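Local coordinates for protein D-glycero-D-manno-heptose 1-phosphate kinase (Bacteroides thetaiotaomicron, PDB 3K85) that probably phosphorylates a sugar or sugar phosphate such as D-glycero-D-manno-heptose 1-phosphate, using ATP, as a member of the GHMP kinase family, at residues Gly83-Asn86 with Arg87-Asp91; Val121-Leu124 with Lys125-Glu129; Ile240-Lys243 with Leu244-Lys248; Gly252-Ala255 with Arg256-Glu260; Phe305-Pro309 with Thr310-Glu314. All coordinates share one frame; numbering follows the deposited sequence.

From the N terminus the chain meets the five contacts in series: each joins directly successive residues, so none closes a long loop, and none nests within or crosses another. Contacts 1 and 2 are turns of helix 79-91 and helix 115-131 in the N-terminal GHMP kinase region, and they touch through Val84, Ile123 and Phe127. Contacts 3, 4 and 5 belong to the C-terminal GHMP kinase region, on the opposite side of the chain's centre from the first pair. There helix 230-246 packs on helix 251-264 through Thr242 and Phe254, while Phe254 and Leu258 reach Val306, on the strand end with which contact 5 opens.

Contact 1 of 5, residues Gly83-Asn86 with Arg87-Asp91; sequences GVYN and RIIRD
The side chain of Ile89 lies over one face of the Tyr85 ring, one helical turn further along helix 79-91. Its CG1 sits 3.6 Å from the centroid of the Tyr85 ring and 19° off the ring normal, a CH-pi contact, while Ile89 CD1 reaches outward to the phenol end and comes within 3.5 Å of Tyr85 OH. With CG anti to the backbone N (chi1 174°) and beside the carbonyl carbon, the tyrosine ring comes to lie near the following turn, where Ile89 meets it; Ile89 CG1 stands anti to its own carbonyl carbon and leans back toward the ring. Val84 and Ile88 meet differently: they run side by side, pointing the same way, and their CG1 atoms are 4.2 Å apart. On a third flank the Arg90 guanidinium folds back, its NH1 3.7 Å from Asn86 CB. Arg90 NH2 forms a salt bridge with Asp151, and Arg87, bent at chi2, pairs through NH1 with Asp91 OD2 one turn on and through NH2 with Glu146. Beneath these side chains run the i to i+4 backbone bonds of an alpha helix, among them Ile88 N to Val84 O at 2.9 Å. The buried polar ends are satisfied from the chain around them: Tyr85 OH bonds to Met69 O and Lys97 N, and Asn86 OD1 to Leu72 N. Val84 and Ile88 face helix 115-131, touching Phe127 and Leu124 respectively, while Arg87 lies against Leu143 and Ile147 of helix 137-151.

Contact 2 of 5, residues Val121-Leu124 with Lys125-Glu129; sequences VCIL and KAFIE
Ile123 lays its CG2 methyl against the Phe127 ring, meeting it at the edge and in the ring plane, with Ile123 CG2 3.6 Å from Phe127 CE2. The two side chains lie side by side and point the same way, one turn apart on helix 115-131. With CG2 anti to the backbone N, Ile123 directs this branch along the helix toward the ring. Phe127 CD2 also approaches the carbonyl oxygen, 3.3 Å from Ile123 O, which already accepts the Phe127 N-H at 3.0 Å. The ring packs on Val84 of helix 79-91 as well. On the next flank, Ile128 CG1 rests 3.0 Å from Leu124 O, the acceptor of the 2.7 Å bond from Ile128 N. An alanine in place of Phe127 would probably leave Ile123 CG2 without its aromatic neighbour and open a gap beside Val84. Ala126 and Cys122 touch Cys43 of strand 39-47, and Leu124 packs on Leu143 and Ala144 of helix 137-151. Between the side chains of the two segments the contact is apolar; polarity is confined largely to the backbone, whose amides and carbonyls pair within the helix, so cohesion here probably depends on shape and burial more than on charge.

Contact 3 of 5, residues Ile240-Lys243 with Leu244-Lys248; sequences IDTK and LALLK
Lys243 carries the contact through the aliphatic part of its chain, crossing over Leu247 one turn later, with Lys243 CG 3.9 Å from Leu247 CD1. The lysine leaves the backbone extended, CG anti to the N (chi1 -178°), and bends only at chi3, and its end leads away from the leucine to a hydrogen bond between NZ and Asn183 OD1 of the second subunit. Its charged end also makes a cation-pi contact with Tyr171. The same residue supplies a backbone acceptor: Lys243 O takes the N-H of Leu247 at 3.0 Å, and Leu247 CG lies 3.2 Å from that oxygen. Leu247 packs further on Leu185 of strand 179-185 and on Val182 of the second subunit. Replacing Leu247 by an alanine would probably leave the Lys243 methylenes without their apolar neighbour and open a gap beside those two residues. Leu244, the next most involved residue, leads its end away to pack on Ile181 of the second subunit; its amide reaches Ile240 O at 3.3 Å, long but nearly straight at 175°. Thr242 uses its methyl, CG2 standing 4.2 Å from Leu246 CD1, with the two side chains pointing the same way, while its hydroxyl bonds to Ser238 O. Thr242 O accepts Leu246 N at 2.9 Å and, weakly, Ala245 N, a shared acceptor near the end of helix 230-246. The chemistry is thus divided within one residue: the methylenes of Lys243 serve as apolar surface beside Leu247, while its buried ammonium is met by polar and aromatic partners across and beside the dimer interface.

Contact 4 of 5, residues Gly252-Ala255 with Arg256-Glu260; sequences GEFA and RILGE
Charge pairing joins Glu253 and Arg256, which lie side by side on the outer flank of helix 251-264. Arg256 grips the carboxylate side-on with two nitrogens: Arg256 NH2 bonds to Glu253 OE1 at 2.9 Å, and Arg256 NE to Glu253 OE2 at 3.1 Å. The fit is not coplanar, for the two flat groups are turned 57° apart and both oxygens are met from above the carboxylate plane. A bend at chi2 (62°) curls the Glu253 chain round so that its carboxylate faces the arginine. Arg256 NH1 adds a weak bond to Glu260 OE2, completing a three-residue salt-bridge network.

Apolar packing occupies the inner flank. Leu258 CD1 lies over one face of the Phe254 ring, 4.1 Å from its centroid, a CH-pi contact, and its closest ring atom is Phe254 CZ at 3.7 Å. Both residues press on Met304 and Val306 of strand 303-306, while Phe254 also meets Thr242 of helix 230-246. Ile257, which packs on Asp241 and Thr242 of that same helix, brings its CG1 3.2 Å from Glu253 O.

Backbone bonds follow the alpha-helical pattern, among them Gly259 N to Ala255 O at 2.8 Å. The helix is therefore amphipathic: a ring and aliphatic groups bury one side against strand and helix, and on the other the doubly paired guanidinium is likely to balance two nearby carboxylates.

Contact 5 of 5, residues Phe305-Pro309 with Thr310-Glu314; sequences FVVEP and TRKEE
Val307 packs on Arg311 and Lys312 at a strand-to-helix turn, where strand 303-306 of the three-stranded antiparallel sheet passes through Pro309 into helix 309-320. This junction has a buried side and an open one. On the buried side the valine straddles the first turn: its CG1 lies 3.7 Å from Lys312 CA, while its CG2 meets the preceding residue, 3.9 Å from Arg311 CB. The valine crosses both side chains at about a right angle. With CG1 held between the backbone N and the carbonyl carbon (chi1 62°), both methyls can face the helix. Val307 also touches Val200 and Val315, and the extended Lys312 chain carries NZ away to Met199 O, tying the turn to strand 199-202.

The solvent side is looser. Glu308 and Arg311 bear opposite charges, yet Glu308 OE1 remains 4.9 Å from Arg311 NE, and the nearer approach is merely Glu308 OE1 to Arg311 CD at 3.9 Å. The backbone does the holding instead: Arg311 N bonds to Glu308 O at 2.8 Å, and Lys312 N to Pro309 O at 3.0 Å, each donor standing above the carbonyl plane. In place of a direct i to i+4 bond from Glu313 N to Pro309 O, a water bridges the two, giving a hydrogen to Pro309 O and accepting one from Glu313 N, with 2.9 Å between the water oxygen and Glu313 N.

Contact 1 of 5, residues Gly83-Asn86 with Arg87-Asp91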
# COMPACT_ATOMS: atom_id res chain seq x y z
N GLY A 83 -18.33 -18.58 -20.41
CA GLY A 83 -18.95 -17.56 -19.57
C GLY A 83 -18.40 -16.16 -19.87
O GLY A 83 -19.16 -15.20 -20.08
N VAL A 84 -17.08 -16.03 -19.91
CA VAL A 84 -16.47 -14.74 -20.19
C VAL A 84 -16.84 -14.26 -21.57
O VAL A 84 -17.29 -13.13 -21.74
CB VAL A 84 -14.94 -14.82 -20.08
CG1 VAL A 84 -14.33 -13.46 -20.40
CG2 VAL A 84 -14.54 -15.26 -18.67
N TYR A 85 -16.63 -15.12 -22.57
CA TYR A 85 -16.96 -14.75 -23.93
C TYR A 85 -18.42 -14.29 -24.07
O TYR A 85 -18.70 -13.30 -24.76
CB TYR A 85 -16.72 -15.92 -24.87
CG TYR A 85 -17.17 -15.64 -26.28
CD1 TYR A 85 -16.45 -14.79 -27.10
CD2 TYR A 85 -18.37 -16.17 -26.77
CE1 TYR A 85 -16.90 -14.46 -28.37
CE2 TYR A 85 -18.84 -15.84 -28.04
CZ TYR A 85 -18.09 -14.98 -28.84
OH TYR A 85 -18.55 -14.61 -30.08
N ASN A 86 -19.35 -15.00 -23.44
CA ASN A 86 -20.76 -14.63 -23.54
C ASN A 86 -21.03 -13.26 -22.91
O ASN A 86 -21.63 -12.37 -23.53
CB ASN A 86 -21.65 -15.70 -22.89
CG ASN A 86 -21.68 -17.00 -23.69
OD1 ASN A 86 -21.49 -17.01 -24.91
ND2 ASN A 86 -21.93 -18.11 -23.00
N ARG A 87 -20.57 -13.11 -21.66
CA ARG A 87 -20.73 -11.89 -20.89
C ARG A 87 -20.19 -10.68 -21.65
O ARG A 87 -20.84 -9.63 -21.65
CB ARG A 87 -19.99 -12.02 -19.56
CG ARG A 87 -20.45 -11.06 -18.48
CD ARG A 87 -21.81 -11.48 -17.91
NE ARG A 87 -22.03 -10.91 -16.59
CZ ARG A 87 -22.22 -9.61 -16.38
NH1 ARG A 87 -22.21 -8.78 -17.41
NH2 ARG A 87 -22.38 -9.15 -15.14
N ILE A 88 -19.03 -10.82 -22.28
CA ILE A 88 -18.42 -9.71 -23.03
C ILE A 88 -19.22 -9.42 -24.30
O ILE A 88 -19.35 -8.25 -24.71
CB ILE A 88 -16.92 -10.00 -23.44
CG1 ILE A 88 -16.02 -10.10 -22.19
CG2 ILE A 88 -16.38 -8.87 -24.31
CD1 ILE A 88 -16.06 -8.86 -21.32
N ILE A 89 -19.73 -10.46 -24.94
CA ILE A 89 -20.53 -10.25 -26.16
C ILE A 89 -21.79 -9.48 -25.80
O ILE A 89 -22.20 -8.57 -26.53
CB ILE A 89 -20.93 -11.58 -26.85
CG1 ILE A 89 -19.69 -12.31 -27.36
CG2 ILE A 89 -21.89 -11.29 -28.02
CD1 ILE A 89 -18.96 -11.57 -28.47
N ARG A 90 -22.41 -9.83 -24.67
CA ARG A 90 -23.62 -9.17 -24.21
C ARG A 90 -23.38 -7.74 -23.73
O ARG A 90 -23.95 -6.79 -24.28
CB ARG A 90 -24.26 -9.95 -23.06
CG ARG A 90 -24.83 -11.29 -23.46
CD ARG A 90 -25.96 -11.65 -22.54
NE ARG A 90 -25.53 -11.80 -21.16
CZ ARG A 90 -24.83 -12.84 -20.71
NH1 ARG A 90 -24.50 -13.82 -21.53
NH2 ARG A 90 -24.48 -12.89 -19.43
N ASP A 91 -22.55 -7.60 -22.70
CA ASP A 91 -22.25 -6.29 -22.14
C ASP A 91 -21.83 -5.23 -23.14
O ASP A 91 -22.14 -4.06 -22.97
CB ASP A 91 -21.19 -6.42 -21.06
CG ASP A 91 -21.76 -6.90 -19.75
OD1 ASP A 91 -22.99 -7.14 -19.70
OD2 ASP A 91 -20.99 -7.04 -18.78

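Contact 2 of 5, residues Val121-Leu124 with Lys125-Glu129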
# COMPACT_ATOMS: atom_id res chain seq x y z
N VAL A 121 -10.33 -14.02 -14.31
CA VAL A 121 -9.70 -12.71 -14.42
C VAL A 121 -8.73 -12.71 -15.60
O VAL A 121 -8.76 -11.81 -16.43
CB VAL A 121 -8.91 -12.35 -13.12
CG1 VAL A 121 -8.16 -11.01 -13.30
CG2 VAL A 121 -9.88 -12.28 -11.94
N CYS A 122 -7.89 -13.73 -15.67
CA CYS A 122 -6.93 -13.84 -16.76
C CYS A 122 -7.64 -13.78 -18.11
O CYS A 122 -7.26 -13.02 -18.99
CB CYS A 122 -6.14 -15.15 -16.64
SG CYS A 122 -4.92 -15.35 -17.93
N ILE A 123 -8.68 -14.59 -18.27
CA ILE A 123 -9.42 -14.60 -19.53
C ILE A 123 -9.99 -13.21 -19.81
O ILE A 123 -9.90 -12.71 -20.93
CB ILE A 123 -10.56 -15.64 -19.52
CG1 ILE A 123 -9.97 -17.04 -19.34
CG2 ILE A 123 -11.36 -15.55 -20.80
CD1 ILE A 123 -11.02 -18.11 -19.16
N LEU A 124 -10.56 -12.59 -18.78
CA LEU A 124 -11.12 -11.24 -18.92
C LEU A 124 -10.04 -10.28 -19.41
O LEU A 124 -10.25 -9.48 -20.32
CB LEU A 124 -11.68 -10.76 -17.59
CG LEU A 124 -13.18 -10.97 -17.43
CD1 LEU A 124 -13.62 -10.72 -16.00
CD2 LEU A 124 -13.91 -10.04 -18.39
N LYS A 125 -8.87 -10.38 -18.79
CA LYS A 125 -7.76 -9.52 -19.17
C LYS A 125 -7.40 -9.70 -20.63
O LYS A 125 -7.10 -8.72 -21.33
CB LYS A 125 -6.55 -9.78 -18.27
CG LYS A 125 -6.31 -8.69 -17.24
CD LYS A 125 -6.09 -7.35 -17.94
CE LYS A 125 -5.62 -6.27 -16.98
NZ LYS A 125 -6.51 -6.21 -15.79
N ALA A 126 -7.43 -10.94 -21.13
CA ALA A 126 -7.09 -11.15 -22.53
C ALA A 126 -8.13 -10.43 -23.38
O ALA A 126 -7.77 -9.72 -24.31
CB ALA A 126 -7.07 -12.63 -22.86
N PHE A 127 -9.41 -10.60 -23.05
CA PHE A 127 -10.47 -9.93 -23.81
C PHE A 127 -10.35 -8.41 -23.72
O PHE A 127 -10.46 -7.71 -24.74
CB PHE A 127 -11.86 -10.38 -23.33
CG PHE A 127 -12.33 -11.67 -23.96
CD1 PHE A 127 -12.77 -11.70 -25.29
CD2 PHE A 127 -12.30 -12.87 -23.25
CE1 PHE A 127 -13.17 -12.91 -25.88
CE2 PHE A 127 -12.69 -14.07 -23.83
CZ PHE A 127 -13.13 -14.09 -25.15
N ILE A 128 -10.09 -7.89 -22.52
CA ILE A 128 -9.94 -6.44 -22.34
C ILE A 128 -8.81 -5.92 -23.23
O ILE A 128 -8.98 -4.93 -23.95
CB ILE A 128 -9.63 -6.09 -20.87
CG1 ILE A 128 -10.80 -6.53 -19.98
CG2 ILE A 128 -9.33 -4.60 -20.75
CD1 ILE A 128 -10.52 -6.44 -18.49
N GLU A 129 -7.66 -6.58 -23.17
CA GLU A 129 -6.50 -6.21 -23.99
C GLU A 129 -6.89 -6.32 -25.47
O GLU A 129 -6.64 -5.42 -26.28
CB GLU A 129 -5.35 -7.17 -23.69
CG GLU A 129 -4.04 -6.82 -24.35
CD GLU A 129 -3.53 -5.46 -23.93
OE1 GLU A 129 -3.60 -5.14 -22.72
OE2 GLU A 129 -3.06 -4.71 -24.82

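Contact 3 of 5, residues Ile240-Lys243 with Leu244-Lys248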
# COMPACT_ATOMS: atom_id res chain seq x y z
N ILE A 240 -7.11 -8.11 10.98
CA ILE A 240 -6.59 -6.86 11.53
C ILE A 240 -5.25 -7.10 12.25
O ILE A 240 -4.30 -6.36 12.04
CB ILE A 240 -7.58 -6.23 12.52
CG1 ILE A 240 -8.85 -5.80 11.78
CG2 ILE A 240 -6.94 -5.03 13.22
CD1 ILE A 240 -9.93 -5.21 12.70
N ASP A 241 -5.18 -8.14 13.08
CA ASP A 241 -3.95 -8.43 13.81
C ASP A 241 -2.83 -8.86 12.87
O ASP A 241 -1.67 -8.54 13.11
CB ASP A 241 -4.17 -9.54 14.85
CG ASP A 241 -5.39 -9.30 15.72
OD1 ASP A 241 -5.64 -8.14 16.10
OD2 ASP A 241 -6.10 -10.29 16.04
N THR A 242 -3.18 -9.59 11.82
CA THR A 242 -2.18 -10.06 10.86
C THR A 242 -1.59 -8.91 10.06
O THR A 242 -0.38 -8.85 9.84
CB THR A 242 -2.76 -11.12 9.91
OG1 THR A 242 -3.18 -12.26 10.67
CG2 THR A 242 -1.69 -11.59 8.92
N LYS A 243 -2.44 -7.98 9.62
CA LYS A 243 -1.97 -6.83 8.86
C LYS A 243 -0.92 -6.11 9.68
O LYS A 243 0.22 -5.91 9.24
CB LYS A 243 -3.11 -5.86 8.55
CG LYS A 243 -2.66 -4.67 7.72
CD LYS A 243 -3.76 -3.64 7.54
CE LYS A 243 -4.10 -2.97 8.85
NZ LYS A 243 -5.03 -1.83 8.63
N LEU A 244 -1.31 -5.72 10.89
CA LEU A 244 -0.44 -5.00 11.79
C LEU A 244 0.84 -5.78 12.16
O LEU A 244 1.87 -5.17 12.45
CB LEU A 244 -1.22 -4.61 13.04
CG LEU A 244 -0.45 -3.88 14.14
CD1 LEU A 244 0.25 -2.64 13.59
CD2 LEU A 244 -1.43 -3.52 15.27
N ALA A 245 0.78 -7.11 12.14
CA ALA A 245 1.95 -7.91 12.47
C ALA A 245 2.94 -7.93 11.30
O ALA A 245 4.13 -7.69 11.49
CB ALA A 245 1.53 -9.33 12.81
N LEU A 246 2.44 -8.22 10.10
CA LEU A 246 3.29 -8.28 8.92
C LEU A 246 3.85 -6.94 8.43
O LEU A 246 4.89 -6.91 7.76
CB LEU A 246 2.55 -8.95 7.76
CG LEU A 246 2.33 -10.45 7.88
CD1 LEU A 246 1.71 -10.94 6.58
CD2 LEU A 246 3.66 -11.16 8.13
N LEU A 247 3.16 -5.84 8.73
CA LEU A 247 3.64 -4.53 8.32
C LEU A 247 4.91 -4.17 9.08
O LEU A 247 5.67 -3.30 8.66
CB LEU A 247 2.57 -3.46 8.56
CG LEU A 247 1.38 -3.44 7.61
CD1 LEU A 247 0.46 -2.29 7.99
CD2 LEU A 247 1.86 -3.29 6.18
N LYS A 248 5.12 -4.83 10.22
CA LYS A 248 6.29 -4.58 11.05
C LYS A 248 7.34 -5.68 10.87
O LYS A 248 8.45 -5.59 11.38
CB LYS A 248 5.89 -4.46 12.53
CG LYS A 248 5.18 -3.16 12.89
CD LYS A 248 4.99 -3.01 14.40
CE LYS A 248 4.72 -1.56 14.83
NZ LYS A 248 3.41 -1.02 14.37

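Contact 4 of 5, residues Gly252-Ala255 with Arg256-Glu260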
# COMPACT_ATOMS: atom_id res chain seq x y z
N GLY A 252 6.94 -13.89 13.84
CA GLY A 252 6.63 -14.69 15.01
C GLY A 252 5.19 -14.45 15.43
O GLY A 252 4.45 -15.40 15.73
N GLU A 253 4.78 -13.18 15.45
CA GLU A 253 3.42 -12.85 15.82
C GLU A 253 2.46 -13.44 14.79
O GLU A 253 1.35 -13.85 15.13
CB GLU A 253 3.24 -11.33 15.89
CG GLU A 253 1.82 -10.90 16.24
CD GLU A 253 1.36 -11.39 17.62
OE1 GLU A 253 0.20 -11.08 18.00
OE2 GLU A 253 2.14 -12.07 18.31
N PHE A 254 2.89 -13.48 13.53
CA PHE A 254 2.05 -14.04 12.48
C PHE A 254 1.85 -15.52 12.75
O PHE A 254 0.76 -16.07 12.58
CB PHE A 254 2.70 -13.82 11.10
CG PHE A 254 1.95 -14.47 9.96
CD1 PHE A 254 0.57 -14.30 9.83
CD2 PHE A 254 2.63 -15.24 9.02
CE1 PHE A 254 -0.12 -14.90 8.78
CE2 PHE A 254 1.95 -15.84 7.97
CZ PHE A 254 0.58 -15.67 7.84
N ALA A 255 2.92 -16.18 13.19
CA ALA A 255 2.86 -17.60 13.50
C ALA A 255 1.86 -17.82 14.64
O ALA A 255 0.99 -18.70 14.58
CB ALA A 255 4.26 -18.11 13.89
N ARG A 256 1.96 -17.01 15.68
CA ARG A 256 1.06 -17.14 16.81
C ARG A 256 -0.40 -17.05 16.35
O ARG A 256 -1.21 -17.91 16.66
CB ARG A 256 1.35 -16.05 17.84
CG ARG A 256 0.65 -16.28 19.18
CD ARG A 256 0.78 -15.07 20.10
NE ARG A 256 0.02 -13.93 19.59
CZ ARG A 256 -1.28 -13.97 19.31
NH1 ARG A 256 -1.97 -15.10 19.48
NH2 ARG A 256 -1.90 -12.89 18.85
N ILE A 257 -0.71 -15.99 15.60
CA ILE A 257 -2.07 -15.78 15.12
C ILE A 257 -2.57 -16.98 14.31
O ILE A 257 -3.72 -17.40 14.46
CB ILE A 257 -2.17 -14.50 14.26
CG1 ILE A 257 -1.77 -13.29 15.11
CG2 ILE A 257 -3.58 -14.31 13.74
CD1 ILE A 257 -1.71 -12.01 14.34
N LEU A 258 -1.71 -17.54 13.47
CA LEU A 258 -2.08 -18.71 12.69
C LEU A 258 -2.29 -19.91 13.62
O LEU A 258 -3.20 -20.72 13.41
CB LEU A 258 -0.99 -19.06 11.69
CG LEU A 258 -1.01 -18.40 10.31
CD1 LEU A 258 0.14 -18.94 9.49
CD2 LEU A 258 -2.33 -18.69 9.62
N GLY A 259 -1.45 -20.01 14.64
CA GLY A 259 -1.55 -21.10 15.59
C GLY A 259 -2.78 -20.97 16.45
O GLY A 259 -3.51 -21.95 16.66
N GLU A 260 -3.03 -19.77 16.96
CA GLU A 260 -4.19 -19.53 17.81
C GLU A 260 -5.43 -19.83 16.98
O GLU A 260 -6.44 -20.30 17.50
CB GLU A 260 -4.23 -18.08 18.29
CG GLU A 260 -5.10 -17.85 19.52
CD GLU A 260 -5.22 -16.38 19.89
OE1 GLU A 260 -5.93 -15.64 19.17
OE2 GLU A 260 -4.59 -15.96 20.89

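Contact 5 of 5, residues Phe305-Pro309 with Thr310-Glu314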
# COMPACT_ATOMS: atom_id res chain seq x y z
N PHE A 305 2.52 -23.64 6.14
CA PHE A 305 3.31 -23.70 7.36
C PHE A 305 4.24 -22.50 7.52
O PHE A 305 4.85 -22.04 6.56
CB PHE A 305 4.16 -24.98 7.37
CG PHE A 305 3.38 -26.23 7.65
CD1 PHE A 305 2.83 -26.44 8.91
CD2 PHE A 305 3.24 -27.21 6.68
CE1 PHE A 305 2.14 -27.62 9.20
CE2 PHE A 305 2.55 -28.40 6.95
CZ PHE A 305 2.00 -28.60 8.22
N VAL A 306 4.34 -22.00 8.75
CA VAL A 306 5.22 -20.88 9.06
C VAL A 306 6.34 -21.40 9.95
O VAL A 306 6.10 -21.83 11.07
CB VAL A 306 4.45 -19.76 9.80
CG1 VAL A 306 5.42 -18.72 10.36
CG2 VAL A 306 3.47 -19.09 8.84
N VAL A 307 7.57 -21.37 9.44
CA VAL A 307 8.72 -21.87 10.19
C VAL A 307 9.91 -20.91 10.24
O VAL A 307 10.06 -20.02 9.39
CB VAL A 307 9.18 -23.22 9.61
CG1 VAL A 307 9.64 -23.04 8.17
CG2 VAL A 307 10.29 -23.82 10.46
N GLU A 308 10.76 -21.09 11.25
CA GLU A 308 11.96 -20.28 11.41
C GLU A 308 12.80 -20.57 10.18
O GLU A 308 13.00 -21.74 9.82
CB GLU A 308 12.73 -20.73 12.66
CG GLU A 308 12.98 -19.65 13.69
CD GLU A 308 13.59 -20.22 14.95
OE1 GLU A 308 12.95 -21.09 15.57
OE2 GLU A 308 14.71 -19.79 15.34
N PRO A 309 13.31 -19.52 9.51
CA PRO A 309 14.13 -19.68 8.31
C PRO A 309 15.24 -20.73 8.39
O PRO A 309 15.37 -21.57 7.50
CB PRO A 309 14.67 -18.27 8.09
CG PRO A 309 13.53 -17.42 8.56
CD PRO A 309 13.13 -18.10 9.84
N THR A 310 16.04 -20.69 9.45
CA THR A 310 17.14 -21.64 9.63
C THR A 310 16.66 -23.08 9.80
O THR A 310 17.47 -24.02 9.80
CB THR A 310 18.02 -21.27 10.85
OG1 THR A 310 17.22 -21.25 12.03
CG2 THR A 310 18.67 -19.90 10.66
N ARG A 311 15.35 -23.26 9.95
CA ARG A 311 14.79 -24.59 10.12
C ARG A 311 13.87 -24.97 8.96
O ARG A 311 13.35 -26.07 8.92
CB ARG A 311 14.01 -24.68 11.43
CG ARG A 311 14.87 -24.56 12.67
CD ARG A 311 14.05 -24.51 13.96
NE ARG A 311 13.28 -25.73 14.19
CZ ARG A 311 13.79 -26.96 14.23
NH1 ARG A 311 15.09 -27.16 14.04
NH2 ARG A 311 12.99 -28.00 14.47
N LYS A 312 13.69 -24.06 8.01
CA LYS A 312 12.81 -24.34 6.88
C LYS A 312 13.21 -25.58 6.08
O LYS A 312 12.36 -26.43 5.80
CB LYS A 312 12.71 -23.13 5.94
CG LYS A 312 11.91 -23.42 4.67
CD LYS A 312 11.65 -22.19 3.83
CE LYS A 312 11.05 -22.59 2.49
NZ LYS A 312 10.45 -21.45 1.72
N GLU A 313 14.48 -25.68 5.70
CA GLU A 313 14.94 -26.83 4.90
C GLU A 313 14.58 -28.18 5.53
O GLU A 313 14.23 -29.13 4.83
CB GLU A 313 16.45 -26.76 4.66
CG GLU A 313 17.01 -27.97 3.92
CD GLU A 313 16.43 -28.16 2.52
OE1 GLU A 313 15.20 -28.06 2.35
OE2 GLU A 313 17.22 -28.43 1.58
N GLU A 314 14.68 -28.25 6.86
CA GLU A 314 14.35 -29.47 7.58
C GLU A 314 12.87 -29.75 7.33
O GLU A 314 12.51 -30.80 6.79
CB GLU A 314 14.62 -29.28 9.07
CG GLU A 314 15.48 -30.37 9.70
CD GLU A 314 16.77 -30.64 8.93
OE1 GLU A 314 16.72 -31.38 7.92
OE2 GLU A 314 17.83 -30.11 9.32
O HOH W 1 16.73 -23.93 6.35